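Long-range contacts in LysR family transcriptional regulator (Vibrio vulnificus, PDB 5FHK), which probably activates virulence-gene transcription as a LysR-type DNA-binding regulator, of which this chain is the regulatory (substrate-binding-like) domain: residues L104-P109 with V123-R128; L111-I116 with L147-M152; S66-R71 with Y181-H186; W54-R59 with E192-F197. All blocks are in the same frame, centred on the assembly; numbering follows the deposited sequence.

Contact 1: residues L104-P109 with V123-R128; sequences LLKGHP and VVNVDR
Lys-106 reaches across to Asn-125 and Asp-127, and its ammonium does most of the work. The chain runs extended beyond CG, and NZ ends among oxygens. It gives a 2.6 Å hydrogen bond to Asp-127 O, lying in the carbonyl plane on a lone pair, and a 2.7 Å bond to Asn-125 OD1, again in the plane of that amide carbonyl with a C=O...N angle of 149°. A weak bond to Asn-125 O, 3.1 Å from Lys-106 NZ, completes the set from this segment, and Leu-111 O takes a weak fourth. All the acceptors named are neutral carbonyl oxygens. The Asp-127 carboxylate is near but not in contact, 5.5 Å from Lys-106 NZ to Asp-127 OD1, and could still favour the ammonium at longer range.

Asn-125 OD1 is doubly used. It also accepts from Asp-127 N at 3.1 Å, with that donor standing above the amide plane, which makes an Asx turn and helps to hold the loop where the lysine arrives. A first torsion of -173°, with CG opposite the backbone N, brings the Asn-125 amide round to both donors.

Van der Waals packing adds a little: the Leu-104 CD1 methyl rests against the polar amide of Asn-125, 3.5 Å from OD1. Further along, one water accepts from Leu-104 N and donates to Arg-128 O at 2.8 Å, tying the two backbones together.

Around this, strand 104-107 lies between strands 131-133 and 149-153. Leu-105 packs on helix 136-144, while on strand 113-117 Trp-113 touches Leu-104 and Asn-125 and takes a cation-pi contact from Lys-106.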
# COMPACT_ATOMS: atom_id res chain seq x y z
N LEU A 104 1.32 -20.80 5.65
CA LEU A 104 0.35 -19.93 5.01
C LEU A 104 0.68 -18.48 5.28
O LEU A 104 1.22 -18.13 6.33
CB LEU A 104 -1.07 -20.24 5.48
CG LEU A 104 -1.49 -21.70 5.25
CD1 LEU A 104 -2.95 -21.91 5.62
CD2 LEU A 104 -1.21 -22.09 3.81
N LEU A 105 0.40 -17.63 4.28
CA LEU A 105 0.60 -16.19 4.39
C LEU A 105 -0.72 -15.52 4.07
O LEU A 105 -1.29 -15.74 3.00
CB LEU A 105 1.70 -15.71 3.45
CG LEU A 105 2.91 -16.65 3.36
CD1 LEU A 105 3.81 -16.35 2.13
CD2 LEU A 105 3.70 -16.59 4.66
N LYS A 106 -1.21 -14.71 5.01
CA LYS A 106 -2.58 -14.21 4.93
C LYS A 106 -2.62 -12.70 5.09
O LYS A 106 -2.02 -12.15 6.03
CB LYS A 106 -3.44 -14.89 6.00
CG LYS A 106 -3.74 -16.37 5.71
CD LYS A 106 -4.64 -17.01 6.74
CE LYS A 106 -5.20 -18.34 6.23
NZ LYS A 106 -6.16 -18.95 7.18
N GLY A 107 -3.30 -12.02 4.18
CA GLY A 107 -3.46 -10.58 4.25
C GLY A 107 -4.92 -10.18 4.15
O GLY A 107 -5.67 -10.76 3.36
N HIS A 108 -5.30 -9.17 4.95
CA HIS A 108 -6.66 -8.64 4.90
C HIS A 108 -6.97 -8.12 3.50
O HIS A 108 -6.08 -7.56 2.84
CB HIS A 108 -6.84 -7.48 5.90
CG HIS A 108 -7.08 -7.91 7.31
ND1 HIS A 108 -6.16 -7.70 8.32
CD2 HIS A 108 -8.16 -8.48 7.90
CE1 HIS A 108 -6.65 -8.14 9.47
NE2 HIS A 108 -7.86 -8.63 9.24
N PRO A 109 -8.22 -8.25 3.02
CA PRO A 109 -9.40 -8.82 3.68
C PRO A 109 -9.57 -10.32 3.38
O PRO A 109 -10.70 -10.81 3.32
CB PRO A 109 -10.55 -8.02 3.04
CG PRO A 109 -10.09 -7.86 1.60
CD PRO A 109 -8.55 -7.76 1.67
N VAL A 123 -14.20 -25.50 1.03
CA VAL A 123 -13.31 -25.65 2.17
C VAL A 123 -12.98 -24.26 2.71
O VAL A 123 -12.66 -23.36 1.93
CB VAL A 123 -12.04 -26.42 1.78
CG1 VAL A 123 -10.93 -26.19 2.79
CG2 VAL A 123 -12.36 -27.92 1.64
N VAL A 124 -13.08 -24.09 4.03
CA VAL A 124 -12.76 -22.83 4.70
C VAL A 124 -11.47 -23.02 5.50
O VAL A 124 -11.36 -23.97 6.28
CB VAL A 124 -13.91 -22.37 5.62
CG1 VAL A 124 -13.56 -21.05 6.29
CG2 VAL A 124 -15.19 -22.23 4.81
N ASN A 125 -10.50 -22.13 5.30
CA ASN A 125 -9.24 -22.18 6.05
C ASN A 125 -9.13 -20.97 6.97
O ASN A 125 -9.09 -19.82 6.51
CB ASN A 125 -8.03 -22.24 5.13
CG ASN A 125 -6.75 -22.46 5.91
OD1 ASN A 125 -6.25 -21.53 6.58
ND2 ASN A 125 -6.20 -23.67 5.83
N VAL A 126 -9.01 -21.25 8.27
CA VAL A 126 -8.94 -20.25 9.31
C VAL A 126 -7.63 -20.34 10.09
O VAL A 126 -7.48 -19.68 11.12
CB VAL A 126 -10.15 -20.36 10.26
CG1 VAL A 126 -11.45 -20.16 9.50
CG2 VAL A 126 -10.16 -21.70 10.95
N ASP A 127 -6.68 -21.15 9.62
CA ASP A 127 -5.40 -21.29 10.31
C ASP A 127 -4.67 -19.96 10.34
O ASP A 127 -4.76 -19.15 9.42
CB ASP A 127 -4.51 -22.31 9.60
CG ASP A 127 -5.23 -23.58 9.23
OD1 ASP A 127 -6.35 -23.82 9.73
OD2 ASP A 127 -4.67 -24.35 8.42
N ARG A 128 -3.92 -19.73 11.42
CA ARG A 128 -3.07 -18.56 11.46
C ARG A 128 -1.90 -18.77 10.52
O ARG A 128 -1.29 -19.85 10.48
CB ARG A 128 -2.57 -18.27 12.87
CG ARG A 128 -1.94 -16.88 13.00
CD ARG A 128 -1.75 -16.48 14.43
NE ARG A 128 -2.85 -16.99 15.24
CZ ARG A 128 -2.73 -17.35 16.51
NH1 ARG A 128 -1.56 -17.26 17.12
NH2 ARG A 128 -3.79 -17.81 17.16
O HOH W 1 -0.12 -21.40 8.40

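Contact 2: residues L111-I116 with L147-M152; sequences LKWTLI and LGITLM
Leu-151 covers one face of the Trp-113 indole, and reading the tryptophan outward from CB gives nearly the whole contact. Its CG sits opposite the carbonyl carbon (chi1 -66°), which sends the ring toward strand 149-152. CG and CD1 first meet the Leu-151 CD2 methyl, 3.9 Å from Trp-113 CD1. NE1 and CE2 then face Leu-151 CB, 3.6 Å from Trp-113 CE2; that carbon stands 16° off the normal of the five-membered ring, a CH-pi contact over one face. Further out on the six-membered ring, Trp-113 CZ2 comes 3.4 Å from Leu-151 N, and both CZ2 and CH2 approach Thr-150 CA obliquely. At the tip, Trp-113 CH2 has Ile-149 O at its edge, in the ring plane and 3.5 Å away, with Ile-149 CG2 beside it at 3.9 Å. Leu-115 CD2 adds a looser touch on Leu-151 CD1.

The two strands run at 82° to each other, so side chains rather than backbone bonds join the three-stranded antiparallel sheet to the larger one; Leu-80 of strand 68-82 packs against both Trp-113 and Leu-151. All five touching residues are buried. Cohesion here is therefore mainly dispersion and CH-pi contact, while the indole NE1 spends its hydrogen on a weak bond to Leu-110 O.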
# COMPACT_ATOMS: atom_id res chain seq x y z
N LEU A 111 -8.02 -12.83 5.26
CA LEU A 111 -7.59 -13.65 6.39
C LEU A 111 -8.36 -14.96 6.46
O LEU A 111 -7.89 -15.92 7.07
CB LEU A 111 -7.75 -12.89 7.70
CG LEU A 111 -6.74 -11.79 8.02
CD1 LEU A 111 -6.58 -11.62 9.56
CD2 LEU A 111 -5.40 -12.06 7.35
N LYS A 112 -9.54 -15.00 5.85
CA LYS A 112 -10.37 -16.20 5.75
C LYS A 112 -10.33 -16.68 4.31
O LYS A 112 -10.58 -15.89 3.39
CB LYS A 112 -11.80 -15.91 6.20
CG LYS A 112 -12.75 -17.11 6.26
CD LYS A 112 -14.13 -16.65 6.71
CE LYS A 112 -15.19 -16.97 5.67
NZ LYS A 112 -14.87 -16.29 4.36
N TRP A 113 -9.97 -17.94 4.10
CA TRP A 113 -9.85 -18.49 2.76
C TRP A 113 -11.06 -19.40 2.53
O TRP A 113 -11.14 -20.48 3.12
CB TRP A 113 -8.56 -19.28 2.57
CG TRP A 113 -7.29 -18.51 2.63
CD1 TRP A 113 -7.13 -17.18 2.92
CD2 TRP A 113 -5.98 -19.04 2.41
NE1 TRP A 113 -5.80 -16.85 2.88
CE2 TRP A 113 -5.08 -17.97 2.56
CE3 TRP A 113 -5.48 -20.31 2.08
CZ2 TRP A 113 -3.70 -18.13 2.40
CZ3 TRP A 113 -4.11 -20.47 1.93
CH2 TRP A 113 -3.23 -19.39 2.10
N THR A 114 -11.98 -18.95 1.69
CA THR A 114 -13.17 -19.73 1.31
C THR A 114 -12.96 -20.22 -0.11
O THR A 114 -13.06 -19.45 -1.06
CB THR A 114 -14.42 -18.87 1.43
OG1 THR A 114 -14.44 -18.26 2.72
CG2 THR A 114 -15.67 -19.73 1.22
N LEU A 115 -12.68 -21.52 -0.25
CA LEU A 115 -12.22 -22.09 -1.50
C LEU A 115 -13.23 -23.08 -2.05
O LEU A 115 -13.64 -24.01 -1.35
CB LEU A 115 -10.87 -22.79 -1.29
CG LEU A 115 -9.80 -21.80 -0.84
CD1 LEU A 115 -8.48 -22.51 -0.69
CD2 LEU A 115 -9.65 -20.66 -1.87
N ILE A 116 -13.60 -22.88 -3.32
CA ILE A 116 -14.50 -23.77 -4.04
C ILE A 116 -13.69 -24.48 -5.12
O ILE A 116 -12.69 -23.96 -5.62
CB ILE A 116 -15.69 -23.01 -4.67
CG1 ILE A 116 -15.25 -22.29 -5.95
CG2 ILE A 116 -16.28 -22.01 -3.68
CD1 ILE A 116 -16.37 -22.05 -6.97
N LEU A 147 8.38 -18.19 1.51
CA LEU A 147 7.97 -18.49 2.87
C LEU A 147 6.62 -19.18 2.95
O LEU A 147 6.21 -19.55 4.05
CB LEU A 147 7.95 -17.21 3.70
CG LEU A 147 9.30 -16.49 3.93
CD1 LEU A 147 9.07 -15.10 4.53
CD2 LEU A 147 10.25 -17.32 4.82
N GLY A 148 5.92 -19.40 1.84
CA GLY A 148 4.73 -20.23 1.94
C GLY A 148 3.67 -19.86 0.91
O GLY A 148 3.94 -19.14 -0.05
N ILE A 149 2.47 -20.38 1.17
CA ILE A 149 1.30 -20.27 0.30
C ILE A 149 0.44 -19.09 0.75
O ILE A 149 0.20 -18.91 1.95
CB ILE A 149 0.47 -21.57 0.35
CG1 ILE A 149 1.24 -22.76 -0.24
CG2 ILE A 149 -0.92 -21.37 -0.31
CD1 ILE A 149 0.72 -24.04 0.24
N THR A 150 -0.04 -18.30 -0.20
CA THR A 150 -0.97 -17.22 0.08
C THR A 150 -2.15 -17.27 -0.87
O THR A 150 -2.14 -17.95 -1.90
CB THR A 150 -0.32 -15.84 -0.03
OG1 THR A 150 -1.32 -14.85 0.22
CG2 THR A 150 0.23 -15.64 -1.45
N LEU A 151 -3.19 -16.52 -0.52
CA LEU A 151 -4.33 -16.31 -1.40
C LEU A 151 -4.34 -14.84 -1.79
O LEU A 151 -4.25 -13.96 -0.94
CB LEU A 151 -5.63 -16.68 -0.71
CG LEU A 151 -6.84 -16.41 -1.60
CD1 LEU A 151 -6.94 -17.50 -2.62
CD2 LEU A 151 -8.13 -16.37 -0.77
N MET A 152 -4.44 -14.58 -3.09
CA MET A 152 -4.11 -13.26 -3.57
C MET A 152 -5.01 -12.92 -4.74
O MET A 152 -5.29 -13.81 -5.58
CB MET A 152 -2.64 -13.23 -3.99
CG MET A 152 -2.07 -11.90 -4.38
SD MET A 152 -1.66 -10.87 -2.97
CE MET A 152 -0.68 -11.98 -1.98

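Contact 3: residues S66-R71 with Y181-H186; sequences SSLIAR and YMLYNH
Ile-69 lies across one face of the Tyr-184 ring, which is the chief side-chain meeting between these antiparallel strands. Tyr-184 holds CG between its backbone N and carbonyl carbon (chi1 55°), turning the ring toward Ile-69 on the partner strand. Ile-69 CB then stands 19° off the ring normal in a CH-pi contact, offset toward the rim, while Ile-69 CD1 reaches Tyr-184 CE2 at 3.5 Å. The same methyl approaches the edge of the His-186 ring, although that histidine is poorly ordered. Also on this face, Arg-71 and Met-182 run side by side in the same direction, with Arg-71 CD and Met-182 CE in touch at 4.0 Å.

Strand 68-82 is long enough to pair with 178-185 here and with 149-153 further along. It thus passes from one lobe to the other of the two-lobed, periplasmic-binding-protein-like fold of LysR regulatory domains. Ile-69 with Tyr-184 and Arg-71 with Met-182 are the hydrogen-bonded pairs. Ile-69 N donates to Tyr-184 O at 2.9 Å, and Met-182 N to Arg-71 O at 2.7 Å. Beyond the strand ends, His-186 N adds a longer bond to Ser-67 O at 3.3 Å.

The other face carries the non-hydrogen-bonded pair Ala-70 and Leu-183, where Ala-70 CB and Leu-183 CD2 lie 3.7 Å apart. Leu-68 comes at an angle to Leu-183 and meets it methyl to methyl, Leu-68 CD1 to Leu-183 CD1 at 3.7 Å. Helix 192-204 packs against Arg-71, Met-182 and Tyr-184, and Pro-51 against Leu-68.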
# COMPACT_ATOMS: atom_id res chain seq x y z
N SER A 66 -30.65 2.49 -2.50
CA SER A 66 -31.56 2.95 -3.54
C SER A 66 -31.26 4.37 -4.00
O SER A 66 -31.76 4.78 -5.06
CB SER A 66 -33.01 2.88 -3.04
OG SER A 66 -33.19 3.70 -1.91
N SER A 67 -30.48 5.13 -3.24
CA SER A 67 -30.09 6.48 -3.61
C SER A 67 -28.83 6.51 -4.46
O SER A 67 -28.36 7.61 -4.79
CB SER A 67 -29.90 7.35 -2.36
OG SER A 67 -28.70 7.04 -1.68
N LEU A 68 -28.27 5.36 -4.83
CA LEU A 68 -27.00 5.27 -5.54
C LEU A 68 -27.18 4.52 -6.85
O LEU A 68 -27.89 3.50 -6.90
CB LEU A 68 -25.95 4.56 -4.68
CG LEU A 68 -25.47 5.19 -3.37
CD1 LEU A 68 -24.06 4.73 -3.05
CD2 LEU A 68 -25.52 6.71 -3.40
N ILE A 69 -26.55 5.00 -7.90
CA ILE A 69 -26.39 4.23 -9.13
C ILE A 69 -25.10 3.42 -9.03
O ILE A 69 -24.04 3.94 -8.66
CB ILE A 69 -26.36 5.15 -10.36
CG1 ILE A 69 -27.55 6.09 -10.32
CG2 ILE A 69 -26.37 4.34 -11.63
CD1 ILE A 69 -27.14 7.51 -10.34
N ALA A 70 -25.18 2.14 -9.38
CA ALA A 70 -24.07 1.21 -9.24
C ALA A 70 -23.75 0.63 -10.61
O ALA A 70 -24.64 0.09 -11.28
CB ALA A 70 -24.42 0.10 -8.25
N ARG A 71 -22.49 0.75 -11.01
CA ARG A 71 -22.02 0.24 -12.29
C ARG A 71 -20.85 -0.70 -12.06
O ARG A 71 -19.87 -0.32 -11.41
CB ARG A 71 -21.62 1.39 -13.21
CG ARG A 71 -21.11 0.96 -14.57
CD ARG A 71 -21.07 2.16 -15.55
NE ARG A 71 -22.28 2.26 -16.37
CZ ARG A 71 -22.32 1.99 -17.66
NH1 ARG A 71 -21.21 1.62 -18.31
NH2 ARG A 71 -23.46 2.09 -18.32
N TYR A 181 -17.49 -2.09 -8.20
CA TYR A 181 -18.55 -1.23 -8.68
C TYR A 181 -18.10 0.21 -8.58
O TYR A 181 -17.18 0.55 -7.83
CB TYR A 181 -19.83 -1.41 -7.88
CG TYR A 181 -20.50 -2.74 -8.09
CD1 TYR A 181 -20.05 -3.86 -7.41
CD2 TYR A 181 -21.57 -2.88 -8.97
CE1 TYR A 181 -20.65 -5.08 -7.59
CE2 TYR A 181 -22.17 -4.11 -9.16
CZ TYR A 181 -21.71 -5.20 -8.47
OH TYR A 181 -22.29 -6.44 -8.64
N MET A 182 -18.74 1.05 -9.39
CA MET A 182 -18.64 2.49 -9.25
C MET A 182 -20.00 2.97 -8.78
O MET A 182 -21.02 2.71 -9.44
CB MET A 182 -18.23 3.16 -10.56
CG MET A 182 -18.32 4.68 -10.53
SD MET A 182 -17.78 5.45 -12.07
CE MET A 182 -18.89 4.66 -13.23
N LEU A 183 -20.02 3.65 -7.63
CA LEU A 183 -21.25 4.16 -7.02
C LEU A 183 -21.26 5.68 -7.04
O LEU A 183 -20.21 6.31 -6.88
CB LEU A 183 -21.37 3.70 -5.56
CG LEU A 183 -21.05 2.27 -5.12
CD1 LEU A 183 -21.55 2.10 -3.67
CD2 LEU A 183 -21.75 1.28 -6.02
N TYR A 184 -22.45 6.27 -7.24
CA TYR A 184 -22.62 7.71 -7.13
C TYR A 184 -24.10 8.06 -6.94
O TYR A 184 -24.99 7.33 -7.39
CB TYR A 184 -22.07 8.46 -8.35
CG TYR A 184 -22.61 8.02 -9.68
CD1 TYR A 184 -22.14 6.86 -10.28
CD2 TYR A 184 -23.56 8.76 -10.36
CE1 TYR A 184 -22.61 6.44 -11.52
CE2 TYR A 184 -24.04 8.34 -11.61
CZ TYR A 184 -23.55 7.17 -12.17
OH TYR A 184 -23.98 6.72 -13.40
N ASN A 185 -24.32 9.19 -6.27
CA ASN A 185 -25.67 9.65 -5.95
C ASN A 185 -26.44 9.98 -7.21
O ASN A 185 -25.88 10.45 -8.20
CB ASN A 185 -25.58 10.87 -5.05
CG ASN A 185 -26.93 11.28 -4.47
OD1 ASN A 185 -27.80 11.79 -5.18
ND2 ASN A 185 -27.12 11.04 -3.16
N HIS A 186 -27.75 9.72 -7.19
CA HIS A 186 -28.60 10.28 -8.23
C HIS A 186 -29.33 11.53 -7.71
O HIS A 186 -30.48 11.45 -7.27
CB HIS A 186 -29.62 9.27 -8.73
CG HIS A 186 -30.50 9.81 -9.82
ND1 HIS A 186 -31.54 10.68 -9.56
CD2 HIS A 186 -30.47 9.64 -11.16
CE1 HIS A 186 -32.12 11.01 -10.70
NE2 HIS A 186 -31.49 10.39 -11.68
O HOH W 2 -23.64 3.96 -15.24

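Contact 4: residues W54-R59 with E192-F197; sequences WDVIFR and EKVRLF
The C-terminal helix 192-204 packs here on the mixed sheet in one lobe of the regulatory domain, an alpha/beta layering familiar from the Rossmann-like lobes of this fold, with Val-194 and Phe-197 facing Asp-55, Val-56 and Phe-58. The axes of the short helix and strand segments run at 32° to each other and come within 11.2 Å at their closest, and side chains fill the layer between them.

Phe-197 and Val-194 share the helix side about equally. With Phe-197 CG opposite the backbone N (chi1 176°), the ring projects from the helix toward the sheet and is met along its edge. Val-56 CG2 lies near the ring plane, 3.8 Å from Phe-197 CD2. Phe-58 comes from the opposite direction, and the rings meet at their rims, Phe-58 CZ to Phe-197 CE2 at 3.8 Å, with their planes close to perpendicular. Neither ring covers the face of the other, so this is edge packing and not a stack. An edge-to-face partner for Phe-197 comes instead from Phe-29 of helix 18-32.

One turn earlier on the helix, Val-194 meets Val-56 and, just before the strand, Asp-55. Its CG1 touches Val-56 CG2 more loosely, at 4.3 Å, and the Val-194 and Asp-55 side chains cross at about a right angle. The carboxylate is not stranded in this apolar setting, because Asp-55 OD2 accepts from Lys-10 N on the neighbouring strand 9-14; that bond probably helps to fix the rotation of the group. Against it, Val-194 CG2 rests 3.6 Å from Asp-55 CG and equally near Asp-55 OD1.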
# COMPACT_ATOMS: atom_id res chain seq x y z
N TRP A 54 -19.24 11.61 -0.17
CA TRP A 54 -18.33 11.21 -1.23
C TRP A 54 -18.92 11.57 -2.58
O TRP A 54 -20.14 11.48 -2.80
CB TRP A 54 -18.02 9.70 -1.15
CG TRP A 54 -17.36 9.30 0.14
CD1 TRP A 54 -17.98 8.84 1.28
CD2 TRP A 54 -15.96 9.38 0.45
NE1 TRP A 54 -17.05 8.61 2.26
CE2 TRP A 54 -15.80 8.94 1.79
CE3 TRP A 54 -14.82 9.77 -0.27
CZ2 TRP A 54 -14.56 8.87 2.41
CZ3 TRP A 54 -13.59 9.71 0.35
CH2 TRP A 54 -13.47 9.27 1.68
N ASP A 55 -18.06 12.01 -3.49
CA ASP A 55 -18.51 12.25 -4.86
C ASP A 55 -18.69 10.92 -5.60
O ASP A 55 -19.72 10.69 -6.24
CB ASP A 55 -17.53 13.18 -5.56
CG ASP A 55 -17.58 14.61 -4.99
OD1 ASP A 55 -18.69 15.15 -4.90
OD2 ASP A 55 -16.52 15.18 -4.61
N VAL A 56 -17.70 10.04 -5.53
CA VAL A 56 -17.77 8.74 -6.19
C VAL A 56 -17.11 7.71 -5.29
O VAL A 56 -16.12 7.99 -4.61
CB VAL A 56 -17.07 8.70 -7.58
CG1 VAL A 56 -17.42 7.42 -8.30
CG2 VAL A 56 -17.45 9.89 -8.41
N ILE A 57 -17.66 6.51 -5.31
CA ILE A 57 -17.17 5.43 -4.46
C ILE A 57 -16.97 4.22 -5.36
O ILE A 57 -17.89 3.83 -6.09
CB ILE A 57 -18.13 5.13 -3.29
CG1 ILE A 57 -17.97 6.21 -2.21
CG2 ILE A 57 -17.82 3.77 -2.64
CD1 ILE A 57 -18.97 6.11 -1.00
N PHE A 58 -15.74 3.71 -5.39
CA PHE A 58 -15.41 2.42 -5.99
C PHE A 58 -15.25 1.40 -4.88
O PHE A 58 -14.51 1.62 -3.92
CB PHE A 58 -14.13 2.49 -6.82
CG PHE A 58 -14.18 3.54 -7.89
CD1 PHE A 58 -13.96 4.87 -7.59
CD2 PHE A 58 -14.49 3.20 -9.19
CE1 PHE A 58 -14.03 5.85 -8.58
CE2 PHE A 58 -14.55 4.18 -10.18
CZ PHE A 58 -14.31 5.49 -9.86
N ARG A 59 -15.95 0.28 -5.01
CA ARG A 59 -15.96 -0.68 -3.93
C ARG A 59 -15.95 -2.08 -4.51
O ARG A 59 -16.33 -2.30 -5.66
CB ARG A 59 -17.19 -0.50 -3.03
CG ARG A 59 -18.47 -0.98 -3.66
CD ARG A 59 -19.61 -0.97 -2.65
NE ARG A 59 -19.20 -1.51 -1.36
CZ ARG A 59 -19.49 -2.74 -0.92
NH1 ARG A 59 -20.20 -3.56 -1.67
NH2 ARG A 59 -19.07 -3.14 0.27
N GLU A 192 -20.44 19.49 -12.30
CA GLU A 192 -19.84 19.22 -13.61
C GLU A 192 -18.53 18.45 -13.49
O GLU A 192 -18.28 17.51 -14.26
CB GLU A 192 -19.60 20.55 -14.34
CG GLU A 192 -18.91 20.46 -15.72
CD GLU A 192 -18.72 21.85 -16.36
OE1 GLU A 192 -17.59 22.40 -16.29
OE2 GLU A 192 -19.71 22.40 -16.90
N LYS A 193 -17.66 18.84 -12.56
CA LYS A 193 -16.38 18.15 -12.40
C LYS A 193 -16.60 16.69 -12.05
O LYS A 193 -15.93 15.80 -12.60
CB LYS A 193 -15.53 18.87 -11.36
CG LYS A 193 -14.99 20.19 -11.86
CD LYS A 193 -13.95 20.80 -10.92
CE LYS A 193 -14.59 21.25 -9.61
NZ LYS A 193 -14.75 22.76 -9.58
N VAL A 194 -17.58 16.40 -11.20
CA VAL A 194 -17.89 15.02 -10.86
C VAL A 194 -18.50 14.30 -12.05
O VAL A 194 -18.17 13.15 -12.35
CB VAL A 194 -18.81 14.98 -9.63
CG1 VAL A 194 -19.38 13.58 -9.41
CG2 VAL A 194 -18.03 15.47 -8.44
N ARG A 195 -19.38 14.98 -12.77
CA ARG A 195 -19.99 14.42 -13.96
C ARG A 195 -18.94 14.11 -15.03
O ARG A 195 -18.99 13.07 -15.68
CB ARG A 195 -21.05 15.40 -14.46
CG ARG A 195 -21.44 15.26 -15.91
CD ARG A 195 -22.34 16.44 -16.34
NE ARG A 195 -21.60 17.45 -17.08
CZ ARG A 195 -20.85 17.20 -18.16
NH1 ARG A 195 -20.73 15.95 -18.62
NH2 ARG A 195 -20.23 18.18 -18.76
N LEU A 196 -17.98 15.01 -15.21
CA LEU A 196 -16.95 14.75 -16.21
C LEU A 196 -16.15 13.52 -15.82
O LEU A 196 -15.78 12.70 -16.68
CB LEU A 196 -16.06 15.97 -16.37
CG LEU A 196 -16.71 16.93 -17.38
CD1 LEU A 196 -15.95 18.23 -17.46
CD2 LEU A 196 -16.78 16.28 -18.76
N PHE A 197 -15.92 13.33 -14.52
CA PHE A 197 -15.15 12.19 -14.07
C PHE A 197 -15.89 10.90 -14.38
O PHE A 197 -15.33 9.97 -14.97
CB PHE A 197 -14.86 12.32 -12.57
CG PHE A 197 -14.15 11.15 -12.01
CD1 PHE A 197 -12.82 10.92 -12.30
CD2 PHE A 197 -14.82 10.24 -11.19
CE1 PHE A 197 -12.18 9.82 -11.77
CE2 PHE A 197 -14.18 9.16 -10.68
CZ PHE A 197 -12.87 8.94 -10.96

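Overall arrangement
From the N terminus, residues 54-59 and 66-71 come first and wait for partners near the C terminus. Residues 104-109 and 111-116 follow; 123-128 then closes contact 1 and 147-152 closes contact 2, so these two loops cross. Contact 3 closes at 181-186 and encloses both, and contact 4 closes last at 192-197, enclosing contact 3. Contacts 1 and 2 touch, their centres about 5 Å apart; contacts 3 and 4 touch as well, sharing backbone bonds between strands 56-60 and 178-185. The two groups lie on opposite sides of the chain's centre, their centres 31 to 34 Å apart, and strand 68-82 joins them by pairing with both 178-185 and 149-153.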